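Helicase of the snf2/rad54 family (Sulfolobus solfataricus, PDB 1Z5Z) probably uses ATP hydrolysis to move along or remodel double-stranded DNA, as SWI2/SNF2 ATPases do, this chain being the C-terminal domain of its ATPase core. Local coordinates at residues Ala43-Glu48 and Gln77-Pro82; Ile115-Gln120 and Ile188-Trp193. All blocks are in the same frame, centred on the assembly; numbering follows the deposited sequence.

Interaction 1 of 2, residues Ala43-Glu48 and Gln77-Pro82; sequences AMYKAE and QIVDHP
Two torsions set Met44 and Ile78 against each other: in each side chain the first bond turns the gamma carbon that carries the chain onward, CG in Met44 (chi1 -72°) and CG1 in Ile78 (chi1 -75°), anti to the carbonyl carbon. From there Ile78 runs straight out, and its terminal CD1 reaches the flank of the helix, 3.6 Å from Met44 CB and equally near Met44 O. Both arms of the isoleucine close on Met44 CB, and CG2 also lies 3.9 Å from Tyr45 N. Met44 bends only at chi3 (78°), where the turn sets SD against Pro82 CB at 3.7 Å, the two side chains crossing at about a right angle, and CE comes back to within 4.1 Å of Ile78 CG1. Tyr45 is approached differently, by Val79 CG1 at the edge of its ring, 3.7 Å from Tyr45 CD1. No hydrogen bond crosses between these two segments, though just beside them Gln41 NE2, also on helix 39-55, bonds to Ile78 O. Cut back to an alanine, Ile78 would lose CG1, CD1 and CG2, and a gap would probably open against Met44 CB and Tyr45 N, with the thioether less firmly placed. The polar ends are tied outside: Tyr45 OH bonds to Ile264 O and Leu226 N, and Glu48 OE2 to Thr71 OG1. The contact thus joins helix 39-55 to the C-terminal part of helix 61-78 and the segment that follows, as far as Pro82, with Met44 and Ile78 also touching helix 83-86.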
ATOM      1  N   ALA A  43      -6.345  16.134  -4.215  1.00 39.07           N
ATOM      2  CA  ALA A  43      -7.423  16.531  -5.120  1.00 41.61           C
ATOM      3  C   ALA A  43      -8.092  15.318  -5.759  1.00 39.86           C
ATOM      4  O   ALA A  43      -9.305  15.295  -5.898  1.00 42.48           O
ATOM      5  CB  ALA A  43      -6.902  17.445  -6.203  1.00 41.50           C
ATOM      6  N   MET A  44      -7.310  14.321  -6.174  1.00 40.34           N
ATOM      7  CA  MET A  44      -7.900  13.134  -6.808  1.00 37.23           C
ATOM      8  C   MET A  44      -8.708  12.354  -5.775  1.00 37.89           C
ATOM      9  O   MET A  44      -9.823  11.900  -6.039  1.00 38.79           O
ATOM     10  CB  MET A  44      -6.799  12.245  -7.391  1.00 42.66           C
ATOM     11  CG  MET A  44      -6.137  12.807  -8.624  1.00 43.42           C
ATOM     12  SD  MET A  44      -4.601  11.964  -8.951  1.00 49.96           S
ATOM     13  CE  MET A  44      -5.173  10.438  -9.707  1.00 44.79           C
ATOM     14  N   TYR A  45      -8.142  12.223  -4.581  1.00 36.61           N
ATOM     15  CA  TYR A  45      -8.808  11.497  -3.505  1.00 36.76           C
ATOM     16  C   TYR A  45     -10.172  12.122  -3.238  1.00 39.95           C
ATOM     17  O   TYR A  45     -11.190  11.429  -3.138  1.00 38.18           O
ATOM     18  CB  TYR A  45      -7.969  11.559  -2.220  1.00 32.62           C
ATOM     19  CG  TYR A  45      -8.493  10.656  -1.105  1.00 34.13           C
ATOM     20  CD1 TYR A  45      -7.865   9.428  -0.823  1.00 33.99           C
ATOM     21  CD2 TYR A  45      -9.597  11.013  -0.336  1.00 30.14           C
ATOM     22  CE1 TYR A  45      -8.328   8.582   0.205  1.00 31.30           C
ATOM     23  CE2 TYR A  45     -10.066  10.163   0.703  1.00 33.02           C
ATOM     24  CZ  TYR A  45      -9.412   8.950   0.955  1.00 31.09           C
ATOM     25  OH  TYR A  45      -9.825   8.110   1.969  1.00 28.26           O
ATOM     26  N   LYS A  46     -10.196  13.445  -3.114  1.00 41.39           N
ATOM     27  CA  LYS A  46     -11.443  14.141  -2.833  1.00 42.54           C
ATOM     28  C   LYS A  46     -12.496  13.984  -3.940  1.00 41.33           C
ATOM     29  O   LYS A  46     -13.670  13.733  -3.665  1.00 45.13           O
ATOM     30  CB  LYS A  46     -11.168  15.636  -2.569  1.00 48.18           C
ATOM     31  CG  LYS A  46     -12.387  16.366  -1.970  1.00 55.33           C
ATOM     32  CD  LYS A  46     -12.013  17.757  -1.493  1.00 61.24           C
ATOM     33  CE  LYS A  46     -13.237  18.545  -1.018  1.00 62.50           C
ATOM     34  NZ  LYS A  46     -12.882  20.011  -0.961  1.00 67.93           N
ATOM     35  N   ALA A  47     -12.079  14.105  -5.185  1.00 37.84           N
ATOM     36  CA  ALA A  47     -13.016  13.975  -6.278  1.00 37.79           C
ATOM     37  C   ALA A  47     -13.719  12.638  -6.248  1.00 40.41           C
ATOM     38  O   ALA A  47     -14.948  12.568  -6.336  1.00 43.73           O
ATOM     39  CB  ALA A  47     -12.295  14.158  -7.597  1.00 36.09           C
ATOM     40  N   GLU A  48     -12.944  11.562  -6.121  1.00 40.65           N
ATOM     41  CA  GLU A  48     -13.490  10.209  -6.104  1.00 37.63           C
ATOM     42  C   GLU A  48     -14.429   9.999  -4.915  1.00 39.65           C
ATOM     43  O   GLU A  48     -15.434   9.272  -5.008  1.00 38.92           O
ATOM     44  CB  GLU A  48     -12.322   9.199  -6.065  1.00 37.17           C
ATOM     45  CG  GLU A  48     -12.718   7.728  -6.041  1.00 41.55           C
ATOM     46  CD  GLU A  48     -13.722   7.340  -7.161  1.00 43.15           C
ATOM     47  OE1 GLU A  48     -13.616   7.879  -8.278  1.00 38.70           O
ATOM     48  OE2 GLU A  48     -14.613   6.494  -6.908  1.00 42.99           O
ATOM     49  N   GLN A  77      -5.418   3.153  -4.811  1.00 30.88           N
ATOM     50  CA  GLN A  77      -4.399   3.413  -5.814  1.00 33.34           C
ATOM     51  C   GLN A  77      -3.898   4.858  -5.764  1.00 31.42           C
ATOM     52  O   GLN A  77      -2.716   5.097  -5.927  1.00 31.83           O
ATOM     53  CB  GLN A  77      -4.934   3.102  -7.209  1.00 29.07           C
ATOM     54  CG  GLN A  77      -5.170   1.599  -7.430  1.00 36.48           C
ATOM     55  CD  GLN A  77      -5.834   1.335  -8.792  1.00 42.58           C
ATOM     56  OE1 GLN A  77      -5.215   0.792  -9.699  1.00 42.60           O
ATOM     57  NE2 GLN A  77      -7.082   1.765  -8.935  1.00 43.21           N
ATOM     58  N   ILE A  78      -4.811   5.796  -5.528  1.00 29.57           N
ATOM     59  CA  ILE A  78      -4.464   7.205  -5.462  1.00 32.70           C
ATOM     60  C   ILE A  78      -3.485   7.478  -4.323  1.00 30.24           C
ATOM     61  O   ILE A  78      -2.510   8.225  -4.510  1.00 32.70           O
ATOM     62  CB  ILE A  78      -5.762   8.080  -5.274  1.00 32.34           C
ATOM     63  CG1 ILE A  78      -6.544   8.144  -6.611  1.00 32.44           C
ATOM     64  CG2 ILE A  78      -5.416   9.466  -4.769  1.00 33.85           C
ATOM     65  CD1 ILE A  78      -7.858   8.928  -6.480  1.00 31.38           C
ATOM     66  N   VAL A  79      -3.710   6.870  -3.159  1.00 27.46           N
ATOM     67  CA  VAL A  79      -2.778   7.128  -2.054  1.00 28.90           C
ATOM     68  C   VAL A  79      -1.407   6.489  -2.224  1.00 29.62           C
ATOM     69  O   VAL A  79      -0.488   6.782  -1.448  1.00 32.50           O
ATOM     70  CB  VAL A  79      -3.359   6.711  -0.683  1.00 31.32           C
ATOM     71  CG1 VAL A  79      -4.701   7.474  -0.449  1.00 26.53           C
ATOM     72  CG2 VAL A  79      -3.562   5.194  -0.632  1.00 29.25           C
ATOM     73  N   ASP A  80      -1.262   5.621  -3.234  1.00 28.52           N
ATOM     74  CA  ASP A  80       0.011   4.978  -3.520  1.00 28.06           C
ATOM     75  C   ASP A  80       0.746   5.845  -4.540  1.00 28.80           C
ATOM     76  O   ASP A  80       1.871   6.215  -4.333  1.00 28.82           O
ATOM     77  CB  ASP A  80      -0.212   3.576  -4.122  1.00 29.80           C
ATOM     78  CG  ASP A  80      -0.264   2.487  -3.072  1.00 27.97           C
ATOM     79  OD1 ASP A  80      -0.406   2.809  -1.847  1.00 29.97           O
ATOM     80  OD2 ASP A  80      -0.161   1.310  -3.477  1.00 27.29           O
ATOM     81  N   HIS A  81       0.104   6.132  -5.674  1.00 32.37           N
ATOM     82  CA  HIS A  81       0.740   6.940  -6.706  1.00 33.63           C
ATOM     83  C   HIS A  81      -0.249   7.339  -7.792  1.00 36.50           C
ATOM     84  O   HIS A  81      -0.878   6.481  -8.436  1.00 38.79           O
ATOM     85  CB  HIS A  81       1.891   6.176  -7.340  1.00 32.14           C
ATOM     86  CG  HIS A  81       2.861   7.050  -8.074  1.00 34.02           C
ATOM     87  ND1 HIS A  81       2.492   7.859  -9.133  1.00 34.86           N
ATOM     88  CD2 HIS A  81       4.183   7.273  -7.870  1.00 32.01           C
ATOM     89  CE1 HIS A  81       3.543   8.545  -9.544  1.00 37.95           C
ATOM     90  NE2 HIS A  81       4.582   8.205  -8.794  1.00 38.11           N
ATOM     91  N   PRO A  82      -0.386   8.647  -8.037  1.00 37.98           N
ATOM     92  CA  PRO A  82      -1.326   9.094  -9.060  1.00 37.02           C
ATOM     93  C   PRO A  82      -1.151   8.447 -10.439  1.00 36.96           C
ATOM     94  O   PRO A  82      -2.118   8.326 -11.183  1.00 36.24           O
ATOM     95  CB  PRO A  82      -1.119  10.609  -9.081  1.00 40.20           C
ATOM     96  CG  PRO A  82       0.252  10.804  -8.546  1.00 41.27           C
ATOM     97  CD  PRO A  82       0.313   9.794  -7.431  1.00 37.15           C
TER

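Interaction 2 of 2, residues Ile115-Gln120 and Ile188-Trp193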
ATOM      1  N   ILE A 115      16.692  -4.420   1.997  1.00 34.90           N
ATOM      2  CA  ILE A 115      15.330  -3.908   2.107  1.00 31.71           C
ATOM      3  C   ILE A 115      14.270  -4.628   1.262  1.00 32.97           C
ATOM      4  O   ILE A 115      14.466  -4.835   0.068  1.00 34.22           O
ATOM      5  CB  ILE A 115      15.391  -2.407   1.721  1.00 33.55           C
ATOM      6  CG1 ILE A 115      16.377  -1.697   2.652  1.00 33.03           C
ATOM      7  CG2 ILE A 115      14.033  -1.760   1.751  1.00 30.47           C
ATOM      8  CD1 ILE A 115      17.233  -0.670   1.921  1.00 36.68           C
ATOM      9  N   ALA A 116      13.160  -5.021   1.874  1.00 29.91           N
ATOM     10  CA  ALA A 116      12.070  -5.677   1.123  1.00 30.96           C
ATOM     11  C   ALA A 116      10.862  -4.735   1.158  1.00 29.31           C
ATOM     12  O   ALA A 116      10.500  -4.232   2.218  1.00 29.78           O
ATOM     13  CB  ALA A 116      11.703  -7.049   1.753  1.00 27.09           C
ATOM     14  N   ILE A 117      10.247  -4.482   0.001  1.00 26.24           N
ATOM     15  CA  ILE A 117       9.104  -3.574  -0.071  1.00 25.77           C
ATOM     16  C   ILE A 117       7.887  -4.341  -0.656  1.00 26.56           C
ATOM     17  O   ILE A 117       7.971  -4.906  -1.746  1.00 27.35           O
ATOM     18  CB  ILE A 117       9.416  -2.349  -0.972  1.00 23.70           C
ATOM     19  CG1 ILE A 117      10.681  -1.625  -0.457  1.00 26.55           C
ATOM     20  CG2 ILE A 117       8.169  -1.412  -0.995  1.00 24.06           C
ATOM     21  CD1 ILE A 117      11.363  -0.654  -1.487  1.00 27.79           C
ATOM     22  N   PHE A 118       6.775  -4.353   0.074  1.00 26.08           N
ATOM     23  CA  PHE A 118       5.578  -5.088  -0.339  1.00 27.68           C
ATOM     24  C   PHE A 118       4.484  -4.142  -0.763  1.00 29.46           C
ATOM     25  O   PHE A 118       4.335  -3.080  -0.165  1.00 29.74           O
ATOM     26  CB  PHE A 118       4.985  -5.911   0.847  1.00 31.78           C
ATOM     27  CG  PHE A 118       5.800  -7.147   1.253  1.00 29.56           C
ATOM     28  CD1 PHE A 118       6.925  -7.031   2.051  1.00 30.28           C
ATOM     29  CD2 PHE A 118       5.399  -8.417   0.845  1.00 29.40           C
ATOM     30  CE1 PHE A 118       7.667  -8.193   2.460  1.00 31.71           C
ATOM     31  CE2 PHE A 118       6.106  -9.565   1.225  1.00 28.50           C
ATOM     32  CZ  PHE A 118       7.249  -9.451   2.040  1.00 27.17           C
ATOM     33  N   THR A 119       3.703  -4.526  -1.774  1.00 25.02           N
ATOM     34  CA  THR A 119       2.543  -3.739  -2.181  1.00 24.88           C
ATOM     35  C   THR A 119       1.493  -4.730  -2.699  1.00 26.29           C
ATOM     36  O   THR A 119       1.831  -5.845  -3.099  1.00 27.13           O
ATOM     37  CB  THR A 119       2.854  -2.692  -3.299  1.00 25.86           C
ATOM     38  OG1 THR A 119       1.620  -2.218  -3.824  1.00 26.85           O
ATOM     39  CG2 THR A 119       3.649  -3.293  -4.462  1.00 25.65           C
ATOM     40  N   GLN A 120       0.219  -4.346  -2.670  1.00 26.27           N
ATOM     41  CA  GLN A 120      -0.850  -5.248  -3.126  1.00 28.10           C
ATOM     42  C   GLN A 120      -1.082  -5.080  -4.622  1.00 30.33           C
ATOM     43  O   GLN A 120      -1.885  -5.817  -5.197  1.00 30.67           O
ATOM     44  CB  GLN A 120      -2.170  -4.915  -2.412  1.00 30.48           C
ATOM     45  CG  GLN A 120      -2.730  -3.525  -2.733  1.00 30.16           C
ATOM     46  CD  GLN A 120      -3.806  -3.108  -1.733  1.00 33.20           C
ATOM     47  OE1 GLN A 120      -3.522  -2.480  -0.702  1.00 37.98           O
ATOM     48  NE2 GLN A 120      -5.027  -3.456  -2.022  1.00 31.18           N
ATOM     49  N   ILE A 188       9.398  -2.582   4.289  1.00 29.38           N
ATOM     50  CA  ILE A 188       8.469  -1.465   4.109  1.00 27.40           C
ATOM     51  C   ILE A 188       7.145  -2.019   3.545  1.00 27.66           C
ATOM     52  O   ILE A 188       7.121  -2.613   2.431  1.00 25.43           O
ATOM     53  CB  ILE A 188       8.994  -0.442   3.081  1.00 26.12           C
ATOM     54  CG1 ILE A 188      10.260   0.235   3.623  1.00 27.13           C
ATOM     55  CG2 ILE A 188       7.914   0.623   2.764  1.00 25.08           C
ATOM     56  CD1 ILE A 188      10.903   1.233   2.628  1.00 26.84           C
ATOM     57  N   HIS A 189       6.059  -1.869   4.300  1.00 26.41           N
ATOM     58  CA  HIS A 189       4.753  -2.295   3.804  1.00 26.84           C
ATOM     59  C   HIS A 189       4.155  -1.035   3.167  1.00 25.79           C
ATOM     60  O   HIS A 189       3.638  -0.153   3.835  1.00 28.44           O
ATOM     61  CB  HIS A 189       3.929  -2.887   4.939  1.00 31.26           C
ATOM     62  CG  HIS A 189       4.497  -4.180   5.448  1.00 30.25           C
ATOM     63  ND1 HIS A 189       4.605  -5.306   4.656  1.00 29.92           N
ATOM     64  CD2 HIS A 189       5.066  -4.498   6.635  1.00 30.98           C
ATOM     65  CE1 HIS A 189       5.216  -6.262   5.336  1.00 29.95           C
ATOM     66  NE2 HIS A 189       5.505  -5.796   6.540  1.00 31.80           N
ATOM     67  N   PHE A 190       4.292  -0.942   1.849  1.00 27.59           N
ATOM     68  CA  PHE A 190       3.858   0.240   1.095  1.00 27.70           C
ATOM     69  C   PHE A 190       2.377   0.544   1.204  1.00 29.10           C
ATOM     70  O   PHE A 190       1.965   1.710   1.202  1.00 27.96           O
ATOM     71  CB  PHE A 190       4.253   0.070  -0.359  1.00 25.78           C
ATOM     72  CG  PHE A 190       4.339   1.355  -1.109  1.00 26.62           C
ATOM     73  CD1 PHE A 190       5.512   2.116  -1.061  1.00 27.81           C
ATOM     74  CD2 PHE A 190       3.272   1.815  -1.855  1.00 22.63           C
ATOM     75  CE1 PHE A 190       5.626   3.308  -1.754  1.00 27.59           C
ATOM     76  CE2 PHE A 190       3.360   3.029  -2.561  1.00 29.03           C
ATOM     77  CZ  PHE A 190       4.539   3.777  -2.518  1.00 27.30           C
ATOM     78  N   ASP A 191       1.561  -0.509   1.276  1.00 27.20           N
ATOM     79  CA  ASP A 191       0.118  -0.336   1.447  1.00 27.54           C
ATOM     80  C   ASP A 191      -0.375  -1.595   2.169  1.00 28.59           C
ATOM     81  O   ASP A 191       0.391  -2.555   2.334  1.00 27.85           O
ATOM     82  CB  ASP A 191      -0.602  -0.113   0.097  1.00 28.85           C
ATOM     83  CG  ASP A 191      -0.216  -1.126  -0.939  1.00 27.52           C
ATOM     84  OD1 ASP A 191       0.218  -0.719  -2.039  1.00 29.37           O
ATOM     85  OD2 ASP A 191      -0.347  -2.341  -0.652  1.00 31.93           O
ATOM     86  N   ARG A 192      -1.625  -1.572   2.609  1.00 29.81           N
ATOM     87  CA  ARG A 192      -2.190  -2.661   3.383  1.00 33.19           C
ATOM     88  C   ARG A 192      -2.522  -3.885   2.563  1.00 31.06           C
ATOM     89  O   ARG A 192      -3.667  -4.105   2.249  1.00 31.87           O
ATOM     90  CB  ARG A 192      -3.441  -2.167   4.132  1.00 37.09           C
ATOM     91  CG  ARG A 192      -3.587  -2.865   5.498  1.00 46.91           C
ATOM     92  CD  ARG A 192      -4.825  -2.481   6.281  1.00 53.36           C
ATOM     93  NE  ARG A 192      -4.611  -2.802   7.693  1.00 59.66           N
ATOM     94  CZ  ARG A 192      -4.100  -1.961   8.597  1.00 62.93           C
ATOM     95  NH1 ARG A 192      -3.942  -2.365   9.846  1.00 66.51           N
ATOM     96  NH2 ARG A 192      -3.771  -0.710   8.273  1.00 60.81           N
ATOM     97  N   TRP A 193      -1.510  -4.681   2.223  1.00 30.83           N
ATOM     98  CA  TRP A 193      -1.699  -5.881   1.380  1.00 31.20           C
ATOM     99  C   TRP A 193      -2.030  -7.147   2.172  1.00 35.15           C
ATOM    100  O   TRP A 193      -2.531  -8.140   1.629  1.00 31.32           O
ATOM    101  CB  TRP A 193      -0.406  -6.183   0.623  1.00 31.12           C
ATOM    102  CG  TRP A 193       0.770  -6.509   1.546  1.00 32.56           C
ATOM    103  CD1 TRP A 193       1.645  -5.624   2.101  1.00 29.54           C
ATOM    104  CD2 TRP A 193       1.158  -7.810   2.031  1.00 35.39           C
ATOM    105  NE1 TRP A 193       2.542  -6.277   2.897  1.00 28.95           N
ATOM    106  CE2 TRP A 193       2.272  -7.621   2.878  1.00 33.23           C
ATOM    107  CE3 TRP A 193       0.663  -9.120   1.834  1.00 36.44           C
ATOM    108  CZ2 TRP A 193       2.921  -8.689   3.529  1.00 28.22           C
ATOM    109  CZ3 TRP A 193       1.303 -10.188   2.485  1.00 34.70           C
ATOM    110  CH2 TRP A 193       2.417  -9.964   3.323  1.00 32.78           C
TER
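Phe118 and Trp193 lie with their ring planes only 11° apart, yet the rings are slid so far that they barely overlap. Phe118 CD2 stands over one face of the indole near its rim, 3.7 Å from Trp193 CZ2, while Phe118 CB sits 3.2 Å from Trp193 NE1. The indole N-H points elsewhere, in its own ring plane, and makes a straight bond of 2.9 Å from Trp193 NE1 to His189 ND1, although it meets the imidazole tilted out of that ring's plane. This bond probably restrains the turn of both rings, and His189, set obliquely to Phe118, completes an aromatic cluster. On the other face of the sheet Ile117 and Ile188 lie side by side, pointing the same way, with Ile117 CG1 4.1 Å from Ile188 CB.

Beyond the paired strands, a carboxylate takes over from the ladder. Asp191 CG stands between its backbone N and carbonyl carbon (chi1 49°), which turns both oxygens to the other segment: OD1 accepts from Thr119 OG1 at 2.7 Å and OD2 from Gln120 N at 2.9 Å, each through its syn lone pair. Two donors on consecutive residues thus hold the carboxylate at both oxygens.

The backbone beneath is regular parallel pairing, Ile188 N to Ala116 O and Phe118 N to Ile188 O, extended by Phe190 N to Phe118 O as the second strand gives way to loop. In the RecA-like fold of this helicase domain, strand 115-119 lies between strands 186-189 and 167-171. Helices 96-110 and 122-136 pack against Phe190, whereas Val172 touches Phe118 and Trp193.

In the fold
The two contacts follow one another along the chain, interaction 1 closing before interaction 2 opens, and their centres lie about 18 Å apart. Interaction 1 belongs to the helices near the start of the chain; interaction 2 lies inside the parallel sheet, nearer the centre of the chain. They meet at the loop after helix 61-78, where Asp80 CG packs 3.7 Å from Phe190 CE2 and the carboxylates of Asp80 and Asp191 come close together. Lys97, at the start of helix 96-110, forms a salt bridge with Asp80 and a hydrogen bond with Phe190 O, and probably steadies the pair of carboxylates. The helical part and the helicase sheet are therefore directly joined.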